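Long-range contacts in ATP-dependent RNA helicase HrpB (Escherichia coli, PDB 6EUD), which hydrolyses ATP to ADP and phosphate and binds single-stranded RNA as a helicase of the DEAH/RHA group: residues A23-L28 with L153-M158; L28-G33 with V177-R182; G35-L40 with I124-H129; I277-L282 with T321-R326. One frame throughout, in Å; residues are numbered along the deposited sequence.

Contact 1 of 4, residues A23-L28 with L153-M158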
loop_
_atom_site.group_PDB
_atom_site.type_symbol
_atom_site.label_atom_id
_atom_site.label_comp_id
_atom_site.label_asym_id
_atom_site.label_seq_id
_atom_site.Cartn_x
_atom_site.Cartn_y
_atom_site.Cartn_z
ATOM N N ALA A 23 -11.190 -32.543 7.788
ATOM C CA ALA A 23 -11.048 -31.432 6.860
ATOM C C ALA A 23 -9.582 -31.053 6.605
ATOM O O ALA A 23 -8.704 -31.322 7.430
ATOM C CB ALA A 23 -11.828 -30.226 7.382
ATOM N N PRO A 24 -9.318 -30.438 5.442
ATOM C CA PRO A 24 -7.984 -29.913 5.124
ATOM C C PRO A 24 -7.613 -28.657 5.945
ATOM O O PRO A 24 -6.425 -28.395 6.143
ATOM C CB PRO A 24 -8.086 -29.586 3.627
ATOM C CG PRO A 24 -9.533 -29.376 3.379
ATOM C CD PRO A 24 -10.245 -30.316 4.302
ATOM N N GLN A 25 -8.601 -27.897 6.413
ATOM C CA GLN A 25 -8.314 -26.784 7.314
ATOM C C GLN A 25 -9.213 -26.849 8.555
ATOM O O GLN A 25 -10.401 -27.169 8.469
ATOM C CB GLN A 25 -8.492 -25.433 6.606
ATOM C CG GLN A 25 -7.643 -25.254 5.373
ATOM C CD GLN A 25 -8.242 -25.961 4.170
ATOM O OE1 GLN A 25 -9.463 -26.103 4.059
ATOM N NE2 GLN A 25 -7.384 -26.454 3.288
ATOM N N VAL A 26 -8.630 -26.556 9.711
ATOM C CA VAL A 26 -9.386 -26.462 10.947
ATOM C C VAL A 26 -9.093 -25.140 11.645
ATOM O O VAL A 26 -7.936 -24.802 11.880
ATOM C CB VAL A 26 -9.060 -27.615 11.898
ATOM C CG1 VAL A 26 -9.740 -27.396 13.234
ATOM C CG2 VAL A 26 -9.496 -28.932 11.289
ATOM N N LEU A 27 -10.142 -24.391 11.966
ATOM C CA LEU A 27 -9.993 -23.119 12.665
ATOM C C LEU A 27 -10.266 -23.257 14.172
ATOM O O LEU A 27 -11.347 -23.691 14.584
ATOM C CB LEU A 27 -10.922 -22.076 12.042
ATOM C CG LEU A 27 -11.102 -20.754 12.796
ATOM C CD1 LEU A 27 -9.763 -20.059 13.064
ATOM C CD2 LEU A 27 -12.056 -19.824 12.049
ATOM N N LEU A 28 -9.277 -22.906 14.994
ATOM C CA LEU A 28 -9.434 -22.964 16.448
ATOM C C LEU A 28 -9.375 -21.583 17.095
ATOM O O LEU A 28 -8.451 -20.801 16.864
ATOM C CB LEU A 28 -8.369 -23.856 17.089
ATOM C CG LEU A 28 -8.346 -23.804 18.625
ATOM C CD1 LEU A 28 -9.527 -24.552 19.264
ATOM C CD2 LEU A 28 -7.031 -24.297 19.174
ATOM N N LEU A 153 -1.964 -33.032 3.799
ATOM C CA LEU A 153 -1.380 -32.015 4.674
ATOM C C LEU A 153 -2.461 -31.210 5.395
ATOM O O LEU A 153 -3.136 -30.384 4.786
ATOM C CB LEU A 153 -0.469 -31.077 3.869
ATOM C CG LEU A 153 0.078 -29.843 4.604
ATOM C CD1 LEU A 153 1.089 -30.215 5.692
ATOM C CD2 LEU A 153 0.679 -28.848 3.616
ATOM N N LYS A 154 -2.622 -31.449 6.693
ATOM C CA LYS A 154 -3.670 -30.785 7.471
ATOM C C LYS A 154 -3.204 -29.403 7.896
ATOM O O LYS A 154 -2.017 -29.095 7.793
ATOM C CB LYS A 154 -4.050 -31.620 8.693
ATOM C CG LYS A 154 -4.526 -33.011 8.354
ATOM C CD LYS A 154 -4.767 -33.814 9.608
ATOM C CE LYS A 154 -5.149 -35.246 9.278
ATOM N NZ LYS A 154 -5.370 -36.044 10.520
ATOM N N LEU A 155 -4.125 -28.583 8.398
ATOM C CA LEU A 155 -3.808 -27.190 8.707
ATOM C C LEU A 155 -4.632 -26.638 9.873
ATOM O O LEU A 155 -5.866 -26.550 9.793
ATOM C CB LEU A 155 -4.017 -26.331 7.452
ATOM C CG LEU A 155 -3.561 -24.880 7.473
ATOM C CD1 LEU A 155 -2.082 -24.845 7.760
ATOM C CD2 LEU A 155 -3.878 -24.222 6.150
ATOM N N LEU A 156 -3.948 -26.260 10.953
ATOM C CA LEU A 156 -4.628 -25.689 12.111
ATOM C C LEU A 156 -4.377 -24.190 12.295
ATOM O O LEU A 156 -3.260 -23.747 12.559
ATOM C CB LEU A 156 -4.212 -26.422 13.383
ATOM C CG LEU A 156 -4.868 -25.892 14.665
ATOM C CD1 LEU A 156 -6.390 -25.898 14.535
ATOM C CD2 LEU A 156 -4.444 -26.743 15.835
ATOM N N ILE A 157 -5.435 -23.405 12.187
ATOM C CA ILE A 157 -5.302 -21.974 12.387
ATOM C C ILE A 157 -5.859 -21.597 13.751
ATOM O O ILE A 157 -7.040 -21.816 14.038
ATOM C CB ILE A 157 -6.006 -21.198 11.266
ATOM C CG1 ILE A 157 -5.431 -21.640 9.922
ATOM C CG2 ILE A 157 -5.847 -19.694 11.459
ATOM C CD1 ILE A 157 -6.106 -21.035 8.734
ATOM N N MET A 158 -4.990 -21.052 14.597
ATOM C CA MET A 158 -5.361 -20.688 15.959
ATOM C C MET A 158 -5.481 -19.187 16.110
ATOM O O MET A 158 -4.540 -18.433 15.854
ATOM C CB MET A 158 -4.338 -21.201 16.967
ATOM C CG MET A 158 -4.225 -22.714 17.089
ATOM S SD MET A 158 -3.026 -23.104 18.376
ATOM C CE MET A 158 -3.043 -24.881 18.334
HETATM O O HOH W 1 -6.495 -29.352 8.731
#
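V26 and L156 are paired on one face of two parallel strands, their side chains crossing at a slant, and the bump between them is a single methyl. L156 CD1 drops into the notch between V26 and L28, with L28 CB 3.8 Å away. The floor of the notch is the peptide group itself, since V26 O lies 3.3 Å from that same CD1. The torsions put it there: CG of L156 stands anti to the backbone N (chi1 180°), and chi2 of 55° swings CD1 across to the neighbouring strand. Farther along this face L28 and M158 run alongside each other, CD2 of L28 against CG of M158 at 3.8 Å. L40 and L44 of helix 40-45 close over this aliphatic layer. On the other face L27 is the bump, leaning CD1 onto I157 O at 3.4 Å, while I157 and L155 receive helix 133-145.

Three backbone bonds join the strands: V26 N to L155 O, I157 N to V26 O, and L28 N to I157 O at 2.7 Å. Before them the pairing opens at P24, and a water lies between A23 O and the backbone of L155. Q25 passes its CG over L155 CD2 and gives its amide to Q146 outside the pair.

These are two central strands of the RecA-like ATPase domain, one running into the P-loop and the other toward S159. The chemistry is aliphatic on both faces with nearly straight N-H...O hydrogen bonds between, which probably leaves little freedom where strand 26-29 enters the P-loop.

Contact 2 of 4, residues L28-G33 with V177-R182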
loop_
_atom_site.group_PDB
_atom_site.type_symbol
_atom_site.label_atom_id
_atom_site.label_comp_id
_atom_site.label_asym_id
_atom_site.label_seq_id
_atom_site.Cartn_x
_atom_site.Cartn_y
_atom_site.Cartn_z
ATOM N N LEU A 28 -9.277 -22.906 14.994
ATOM C CA LEU A 28 -9.434 -22.964 16.448
ATOM C C LEU A 28 -9.375 -21.583 17.095
ATOM O O LEU A 28 -8.451 -20.801 16.864
ATOM C CB LEU A 28 -8.369 -23.856 17.089
ATOM C CG LEU A 28 -8.346 -23.804 18.625
ATOM C CD1 LEU A 28 -9.527 -24.552 19.264
ATOM C CD2 LEU A 28 -7.031 -24.297 19.174
ATOM N N SER A 29 -10.381 -21.309 17.914
ATOM C CA SER A 29 -10.477 -20.077 18.674
ATOM C C SER A 29 -10.443 -20.392 20.177
ATOM O O SER A 29 -11.173 -21.259 20.657
ATOM C CB SER A 29 -11.753 -19.335 18.285
ATOM O OG SER A 29 -11.965 -18.217 19.114
ATOM N N ALA A 30 -9.572 -19.699 20.905
ATOM C CA ALA A 30 -9.375 -19.934 22.332
ATOM C C ALA A 30 -8.561 -18.798 22.944
ATOM O O ALA A 30 -7.622 -18.315 22.312
ATOM C CB ALA A 30 -8.676 -21.267 22.563
ATOM N N PRO A 31 -8.914 -18.371 24.175
ATOM C CA PRO A 31 -8.157 -17.339 24.901
ATOM C C PRO A 31 -6.678 -17.699 24.983
ATOM O O PRO A 31 -6.332 -18.872 24.857
ATOM C CB PRO A 31 -8.806 -17.327 26.294
ATOM C CG PRO A 31 -9.573 -18.627 26.390
ATOM C CD PRO A 31 -10.014 -18.920 24.987
ATOM N N THR A 32 -5.813 -16.716 25.185
ATOM C CA THR A 32 -4.384 -16.954 25.002
ATOM C C THR A 32 -3.738 -17.750 26.146
ATOM O O THR A 32 -2.821 -18.544 25.918
ATOM C CB THR A 32 -3.631 -15.624 24.813
ATOM O OG1 THR A 32 -2.273 -15.884 24.433
ATOM C CG2 THR A 32 -3.670 -14.784 26.086
ATOM N N GLY A 33 -4.221 -17.555 27.368
ATOM C CA GLY A 33 -3.654 -18.240 28.513
ATOM C C GLY A 33 -4.271 -19.607 28.724
ATOM O O GLY A 33 -3.984 -20.284 29.711
ATOM N N VAL A 177 -13.764 -24.479 15.670
ATOM C CA VAL A 177 -13.716 -25.140 16.963
ATOM C C VAL A 177 -13.440 -24.115 18.053
ATOM O O VAL A 177 -12.359 -23.545 18.108
ATOM C CB VAL A 177 -12.642 -26.240 16.974
ATOM C CG1 VAL A 177 -12.431 -26.770 18.376
ATOM C CG2 VAL A 177 -13.026 -27.367 16.016
ATOM N N ILE A 178 -14.421 -23.878 18.916
ATOM C CA ILE A 178 -14.338 -22.772 19.870
ATOM C C ILE A 178 -14.105 -23.203 21.315
ATOM O O ILE A 178 -14.889 -23.950 21.898
ATOM C CB ILE A 178 -15.613 -21.908 19.843
ATOM C CG1 ILE A 178 -15.826 -21.327 18.443
ATOM C CG2 ILE A 178 -15.506 -20.798 20.884
ATOM C CD1 ILE A 178 -17.015 -20.412 18.310
ATOM N N SER A 179 -13.016 -22.718 21.886
ATOM C CA SER A 179 -12.797 -22.822 23.310
ATOM C C SER A 179 -13.007 -21.448 23.929
ATOM O O SER A 179 -12.396 -20.471 23.504
ATOM C CB SER A 179 -11.393 -23.343 23.599
ATOM O OG SER A 179 -10.987 -23.060 24.927
ATOM N N GLU A 180 -13.884 -21.352 24.916
ATOM C CA GLU A 180 -14.039 -20.080 25.609
ATOM C C GLU A 180 -14.186 -20.294 27.100
ATOM O O GLU A 180 -14.701 -21.321 27.557
ATOM C CB GLU A 180 -15.234 -19.287 25.062
ATOM C CG GLU A 180 -16.555 -19.513 25.797
ATOM C CD GLU A 180 -17.699 -18.681 25.236
ATOM O OE1 GLU A 180 -17.505 -18.017 24.193
ATOM O OE2 GLU A 180 -18.795 -18.695 25.838
ATOM N N GLY A 181 -13.707 -19.314 27.855
ATOM C CA GLY A 181 -13.827 -19.331 29.296
ATOM C C GLY A 181 -14.893 -18.359 29.743
ATOM O O GLY A 181 -15.699 -17.895 28.932
ATOM N N ARG A 182 -14.899 -18.052 31.036
ATOM C CA ARG A 182 -15.872 -17.122 31.586
ATOM C C ARG A 182 -15.485 -15.705 31.200
ATOM O O ARG A 182 -14.388 -15.242 31.504
ATOM C CB ARG A 182 -15.974 -17.265 33.105
ATOM C CG ARG A 182 -16.522 -18.621 33.545
ATOM C CD ARG A 182 -16.810 -18.648 35.023
ATOM N NE ARG A 182 -18.182 -19.084 35.300
ATOM C CZ ARG A 182 -18.529 -20.319 35.649
ATOM N NH1 ARG A 182 -17.600 -21.248 35.787
ATOM N NH2 ARG A 182 -19.797 -20.623 35.887
#
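L28 and V177 start a short parallel bridge that adds an edge strand, 176-178, to the RecA-like sheet just where strand 26-29 turns into the P-loop (Walker A). The packing is tight on the inner side. L28 sends CD1 over to V177, 3.2 Å from its carbonyl O and 3.8 Å from CG1. V177 in turn rests on E15 and L16 of helix 13-20. One step on, A30 CB meets S179 CB at 3.6 Å. S179 OG stands anti to its own N (chi1 161°), still within van der Waals reach of A30 CB but leaving the two beta carbons to face each other. Between these pairs S179 N donates a nearly linear bond to S29 O, 2.7 Å long.

The other face is looser. I178 and E180 lie largely in solvent, while the buried S29 turns its hydroxyl to the carbonyls of T161 and L162 instead of to 177-182. P31 is the last residue of the loop to touch, its ring edging toward the backbone of E180 and G181. Beyond it the chain swings off, and T32 bonds through OG1 to S281 O of the second helicase domain. Segment 177-182 thus touches the predicted ATP-binding loop at its first residues, A30 and P31, and leaves its later turn to other parts of the protein. At the parting point S179 O receives P31 CD at 3.2 Å and, at 3.3 Å, the CA of A30, whose C-H points at it with an angle of 166°.

Contact 3 of 4, residues G35-L40 with I124-H129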
loop_
_atom_site.group_PDB
_atom_site.type_symbol
_atom_site.label_atom_id
_atom_site.label_comp_id
_atom_site.label_asym_id
_atom_site.label_seq_id
_atom_site.Cartn_x
_atom_site.Cartn_y
_atom_site.Cartn_z
ATOM N N GLY A 35 -3.747 -22.174 27.043
ATOM C CA GLY A 35 -2.753 -23.200 26.794
ATOM C C GLY A 35 -2.793 -23.741 25.379
ATOM O O GLY A 35 -2.253 -24.814 25.104
ATOM N N LYS A 36 -3.429 -23.002 24.474
ATOM C CA LYS A 36 -3.548 -23.449 23.088
ATOM C C LYS A 36 -2.172 -23.569 22.434
ATOM O O LYS A 36 -1.984 -24.353 21.506
ATOM C CB LYS A 36 -4.438 -22.498 22.280
ATOM C CG LYS A 36 -3.947 -21.059 22.240
ATOM C CD LYS A 36 -4.819 -20.197 21.331
ATOM C CE LYS A 36 -4.446 -18.724 21.440
ATOM N NZ LYS A 36 -3.024 -18.505 21.095
ATOM N N SER A 37 -1.216 -22.799 22.947
ATOM C CA SER A 37 0.150 -22.780 22.435
ATOM C C SER A 37 1.083 -23.680 23.254
ATOM O O SER A 37 1.931 -24.395 22.705
ATOM C CB SER A 37 0.687 -21.344 22.438
ATOM O OG SER A 37 -0.284 -20.432 21.959
ATOM N N THR A 38 0.914 -23.634 24.573
ATOM C CA THR A 38 1.828 -24.282 25.502
ATOM C C THR A 38 1.362 -25.673 25.923
ATOM O O THR A 38 1.887 -26.262 26.871
ATOM C CB THR A 38 2.020 -23.419 26.761
ATOM O OG1 THR A 38 0.739 -23.044 27.287
ATOM C CG2 THR A 38 2.812 -22.164 26.424
ATOM N N TRP A 39 0.373 -26.202 25.218
ATOM C CA TRP A 39 -0.105 -27.533 25.532
ATOM C C TRP A 39 -0.529 -28.252 24.277
ATOM O O TRP A 39 0.088 -29.240 23.895
ATOM C CB TRP A 39 -1.269 -27.475 26.523
ATOM C CG TRP A 39 -1.610 -28.802 27.115
ATOM C CD1 TRP A 39 -0.915 -29.458 28.083
ATOM C CD2 TRP A 39 -2.737 -29.630 26.795
ATOM N NE1 TRP A 39 -1.530 -30.646 28.383
ATOM C CE2 TRP A 39 -2.655 -30.776 27.612
ATOM C CE3 TRP A 39 -3.808 -29.516 25.900
ATOM C CZ2 TRP A 39 -3.602 -31.805 27.559
ATOM C CZ3 TRP A 39 -4.753 -30.546 25.853
ATOM C CH2 TRP A 39 -4.640 -31.671 26.675
ATOM N N LEU A 40 -1.562 -27.726 23.625
ATOM C CA LEU A 40 -2.234 -28.406 22.512
ATOM C C LEU A 40 -1.337 -29.071 21.436
ATOM O O LEU A 40 -1.689 -30.143 20.932
ATOM C CB LEU A 40 -3.196 -27.427 21.832
ATOM C CG LEU A 40 -4.158 -28.028 20.805
ATOM C CD1 LEU A 40 -4.810 -29.313 21.316
ATOM C CD2 LEU A 40 -5.216 -27.018 20.432
ATOM N N ILE A 124 0.582 -25.468 11.969
ATOM C CA ILE A 124 -0.222 -24.637 12.858
ATOM C C ILE A 124 0.193 -23.165 12.798
ATOM O O ILE A 124 1.350 -22.828 13.066
ATOM C CB ILE A 124 -0.118 -25.116 14.310
ATOM C CG1 ILE A 124 -0.368 -26.625 14.392
ATOM C CG2 ILE A 124 -1.084 -24.333 15.199
ATOM C CD1 ILE A 124 -0.183 -27.194 15.774
ATOM N N LEU A 125 -0.759 -22.301 12.445
ATOM C CA LEU A 125 -0.541 -20.860 12.394
ATOM C C LEU A 125 -1.103 -20.202 13.649
ATOM O O LEU A 125 -2.315 -20.005 13.771
ATOM C CB LEU A 125 -1.189 -20.253 11.149
ATOM C CG LEU A 125 -0.803 -20.843 9.793
ATOM C CD1 LEU A 125 -1.550 -20.138 8.687
ATOM C CD2 LEU A 125 0.685 -20.729 9.585
ATOM N N ASP A 126 -0.217 -19.850 14.574
ATOM C CA ASP A 126 -0.643 -19.352 15.868
ATOM C C ASP A 126 -0.792 -17.828 15.871
ATOM O O ASP A 126 -0.203 -17.146 15.043
ATOM C CB ASP A 126 0.345 -19.812 16.947
ATOM C CG ASP A 126 -0.246 -19.762 18.335
ATOM O OD1 ASP A 126 0.529 -19.619 19.298
ATOM O OD2 ASP A 126 -1.488 -19.855 18.465
ATOM N N GLU A 127 -1.584 -17.317 16.813
ATOM C CA GLU A 127 -1.876 -15.889 16.939
ATOM C C GLU A 127 -2.313 -15.295 15.603
ATOM O O GLU A 127 -1.884 -14.212 15.227
ATOM C CB GLU A 127 -0.662 -15.139 17.492
ATOM C CG GLU A 127 -0.028 -15.820 18.703
ATOM C CD GLU A 127 -0.970 -15.924 19.903
ATOM O OE1 GLU A 127 -1.791 -15.007 20.113
ATOM O OE2 GLU A 127 -0.892 -16.931 20.641
ATOM N N PHE A 128 -3.182 -16.010 14.895
ATOM C CA PHE A 128 -3.584 -15.594 13.552
ATOM C C PHE A 128 -4.379 -14.281 13.526
ATOM O O PHE A 128 -4.401 -13.579 12.520
ATOM C CB PHE A 128 -4.413 -16.683 12.865
ATOM C CG PHE A 128 -4.620 -16.422 11.402
ATOM C CD1 PHE A 128 -5.783 -15.825 10.941
ATOM C CD2 PHE A 128 -3.621 -16.736 10.486
ATOM C CE1 PHE A 128 -5.951 -15.551 9.590
ATOM C CE2 PHE A 128 -3.789 -16.471 9.138
ATOM C CZ PHE A 128 -4.964 -15.872 8.698
ATOM N N HIS A 129 -5.036 -13.967 14.631
ATOM C CA HIS A 129 -5.841 -12.760 14.739
ATOM C C HIS A 129 -5.023 -11.473 14.557
ATOM O O HIS A 129 -5.593 -10.411 14.318
ATOM C CB HIS A 129 -6.522 -12.729 16.093
ATOM C CG HIS A 129 -5.553 -12.781 17.223
ATOM N ND1 HIS A 129 -5.068 -13.967 17.731
ATOM C CD2 HIS A 129 -4.934 -11.793 17.909
ATOM C CE1 HIS A 129 -4.206 -13.705 18.698
ATOM N NE2 HIS A 129 -4.111 -12.393 18.828
#
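K36 and S37 of the P-loop meet D126 and E127 of the DEFH box through four side-chain ends. K36 NZ lies 2.7 Å from E127 OE2, a close salt bridge, and 3.3 Å from D126 OD2, where the bond is weak. S37 OG donates to the other oxygen of the aspartate, OD1, at 2.9 Å, arriving on the syn side and 19° out of the carboxylate plane. D126 is therefore gripped at both oxygens by adjacent residues of one loop.

What positions these ends is first the lysine chain, extended from CG and bent at its end (chi4 58°), which turns NZ in toward the acids. CG of D126 is anti to the backbone N, aiming its carboxylate at the P-loop, and E127 bends at chi2 to bring OE2 back to the lysine. In the next shell L56 and M158 pack beside D126, while the carbonyl O of E127 lies 4.0 Å above one face of the H129 ring. H129 NE2 reaches farther out, bonding to T280 of the second domain. Were D126 an alanine, S37 OG would probably lose its acceptor and K36 NZ would be left to E127 alone among these acids, freer to turn.

This is the Walker A and Walker B pair of a P-loop NTPase. E58 also lies close to D126, so several acidic side chains gather round the one lysine; as in relatives, K36 probably turns to the phosphates when ATP is bound, exchanging these carboxylates for them.

Contact 4 of 4, residues I277-L282 with T321-R326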
loop_
_atom_site.group_PDB
_atom_site.type_symbol
_atom_site.label_atom_id
_atom_site.label_comp_id
_atom_site.label_asym_id
_atom_site.label_seq_id
_atom_site.Cartn_x
_atom_site.Cartn_y
_atom_site.Cartn_z
ATOM N N ILE A 277 -0.120 -5.328 23.097
ATOM C CA ILE A 277 0.273 -6.707 23.348
ATOM C C ILE A 277 -0.579 -7.300 24.478
ATOM O O ILE A 277 -0.681 -8.518 24.616
ATOM C CB ILE A 277 1.753 -6.822 23.716
ATOM C CG1 ILE A 277 1.984 -6.350 25.150
ATOM C CG2 ILE A 277 2.588 -6.006 22.743
ATOM C CD1 ILE A 277 3.310 -6.774 25.712
ATOM N N ALA A 278 -1.197 -6.436 25.282
ATOM C CA ALA A 278 -2.056 -6.905 26.361
ATOM C C ALA A 278 -3.481 -7.163 25.859
ATOM O O ALA A 278 -4.328 -7.680 26.588
ATOM C CB ALA A 278 -2.061 -5.905 27.506
ATOM N N GLU A 279 -3.729 -6.817 24.602
ATOM C CA GLU A 279 -5.066 -6.901 24.035
ATOM C C GLU A 279 -5.525 -8.344 23.821
ATOM O O GLU A 279 -6.688 -8.669 24.062
ATOM C CB GLU A 279 -5.124 -6.125 22.713
ATOM C CG GLU A 279 -6.531 -5.933 22.150
ATOM C CD GLU A 279 -6.538 -5.239 20.793
ATOM O OE1 GLU A 279 -6.059 -4.080 20.701
ATOM O OE2 GLU A 279 -7.028 -5.862 19.819
ATOM N N THR A 280 -4.622 -9.207 23.362
ATOM C CA THR A 280 -4.976 -10.596 23.052
ATOM C C THR A 280 -3.869 -11.577 23.418
ATOM O O THR A 280 -4.156 -12.686 23.849
ATOM C CB THR A 280 -5.305 -10.804 21.540
ATOM O OG1 THR A 280 -4.135 -10.545 20.749
ATOM C CG2 THR A 280 -6.447 -9.910 21.073
ATOM N N SER A 281 -2.614 -11.165 23.245
ATOM C CA SER A 281 -1.466 -12.072 23.371
ATOM C C SER A 281 -1.000 -12.310 24.800
ATOM O O SER A 281 -0.385 -13.332 25.109
ATOM C CB SER A 281 -0.281 -11.537 22.569
ATOM O OG SER A 281 0.341 -10.460 23.240
ATOM N N LEU A 282 -1.275 -11.347 25.664
ATOM C CA LEU A 282 -0.790 -11.399 27.030
ATOM C C LEU A 282 -1.964 -11.321 27.994
ATOM O O LEU A 282 -2.908 -10.552 27.784
ATOM C CB LEU A 282 0.201 -10.263 27.271
ATOM C CG LEU A 282 1.328 -10.471 28.273
ATOM C CD1 LEU A 282 1.926 -11.852 28.114
ATOM C CD2 LEU A 282 2.380 -9.412 28.022
ATOM N N THR A 321 -13.439 -3.370 21.631
ATOM C CA THR A 321 -14.241 -4.378 22.315
ATOM C C THR A 321 -13.346 -5.461 22.922
ATOM O O THR A 321 -13.569 -5.903 24.049
ATOM C CB THR A 321 -15.275 -4.998 21.360
ATOM O OG1 THR A 321 -16.242 -3.994 21.025
ATOM C CG2 THR A 321 -15.987 -6.148 22.007
ATOM N N GLN A 322 -12.317 -5.872 22.192
ATOM C CA GLN A 322 -11.375 -6.840 22.739
ATOM C C GLN A 322 -10.671 -6.244 23.978
ATOM O O GLN A 322 -10.497 -6.929 24.986
ATOM C CB GLN A 322 -10.371 -7.269 21.682
ATOM C CG GLN A 322 -9.335 -8.259 22.146
ATOM C CD GLN A 322 -9.886 -9.659 22.378
ATOM O OE1 GLN A 322 -10.902 -10.046 21.792
ATOM N NE2 GLN A 322 -9.206 -10.432 23.230
ATOM N N ARG A 323 -10.326 -4.958 23.916
ATOM C CA ARG A 323 -9.692 -4.271 25.037
ATOM C C ARG A 323 -10.615 -4.170 26.241
ATOM O O ARG A 323 -10.182 -4.345 27.371
ATOM C CB ARG A 323 -9.252 -2.869 24.633
ATOM C CG ARG A 323 -8.047 -2.858 23.770
ATOM C CD ARG A 323 -7.698 -1.463 23.263
ATOM N NE ARG A 323 -6.550 -1.570 22.369
ATOM C CZ ARG A 323 -5.786 -0.557 21.988
ATOM N NH1 ARG A 323 -6.034 0.670 22.418
ATOM N NH2 ARG A 323 -4.761 -0.779 21.178
ATOM N N ALA A 324 -11.885 -3.868 25.998
ATOM C CA ALA A 324 -12.875 -3.802 27.060
ATOM C C ALA A 324 -13.016 -5.160 27.762
ATOM O O ALA A 324 -13.143 -5.229 28.982
ATOM C CB ALA A 324 -14.213 -3.349 26.499
ATOM N N GLY A 325 -12.962 -6.241 26.990
ATOM C CA GLY A 325 -13.139 -7.578 27.534
ATOM C C GLY A 325 -12.004 -8.001 28.438
ATOM O O GLY A 325 -12.131 -8.980 29.176
ATOM N N ARG A 326 -10.888 -7.278 28.381
ATOM C CA ARG A 326 -9.788 -7.515 29.313
ATOM C C ARG A 326 -10.155 -7.069 30.748
ATOM O O ARG A 326 -9.465 -7.424 31.713
ATOM C CB ARG A 326 -8.494 -6.823 28.828
ATOM C CG ARG A 326 -7.856 -7.504 27.606
ATOM C CD ARG A 326 -8.316 -8.936 27.518
ATOM N NE ARG A 326 -7.337 -9.860 26.972
ATOM C CZ ARG A 326 -7.611 -11.139 26.742
ATOM N NH1 ARG A 326 -8.828 -11.595 27.013
ATOM N NH2 ARG A 326 -6.686 -11.955 26.245
#
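E279 and R323 bring their CA atoms within 5.4 Å where a loop with helix-like backbone angles at 277-279 lies against the end of helix 317-325. E279 reaches across to the helix, CG anti to the backbone N (chi1 -170°), and its OE1 takes R323 NE at 3.1 Å. The oxygen lies close to the guanidinium plane, yet the arginine comes from above the carboxylate plane, 35° out of it. R323 NH1 has a second acid, D292.

The carbonyl of E279 is used as well: Q322 NE2 donates to it at 3.2 Å. Q322 also crosses T280 at about a right angle, CG against the methyl CG2 at 3.5 Å. The same NE2 sits 3.9 Å over the centre of the R326 guanidinium, while A278 O comes in at that group's edge. If an alanine replaced E279, R323 NE would probably lose its acceptor and its guanidinium would be held less firmly.

Residues 322-326 carry the QRAGR sequence of helicase motif VI and the loop matches motif V. R323 is spent on internal salt bridges, whereas the position of R326 near T32 and R329 is consistent with an arginine group that meets the phosphates of ATP, as in related helicases.

How the contacts relate
From the N terminus, strand 26-29 enters contact 1 and, through L28, contact 2. Contact 3 then closes between the P-loop and the DEFH box, nested inside the loops of both. Contact 1 closes at 153-158 and contact 2 at 177-182, so these two cross, and they place 26-29 between 154-159 and 176-178 in one sheet. Strand 120-125, leading into contact 3, borders 154-159 on its far side. Contact 4 follows in series, a shorter loop within the second helicase domain. Contacts 2 and 3 both touch contact 4, bringing the two helicase domains together beside the predicted nucleotide site.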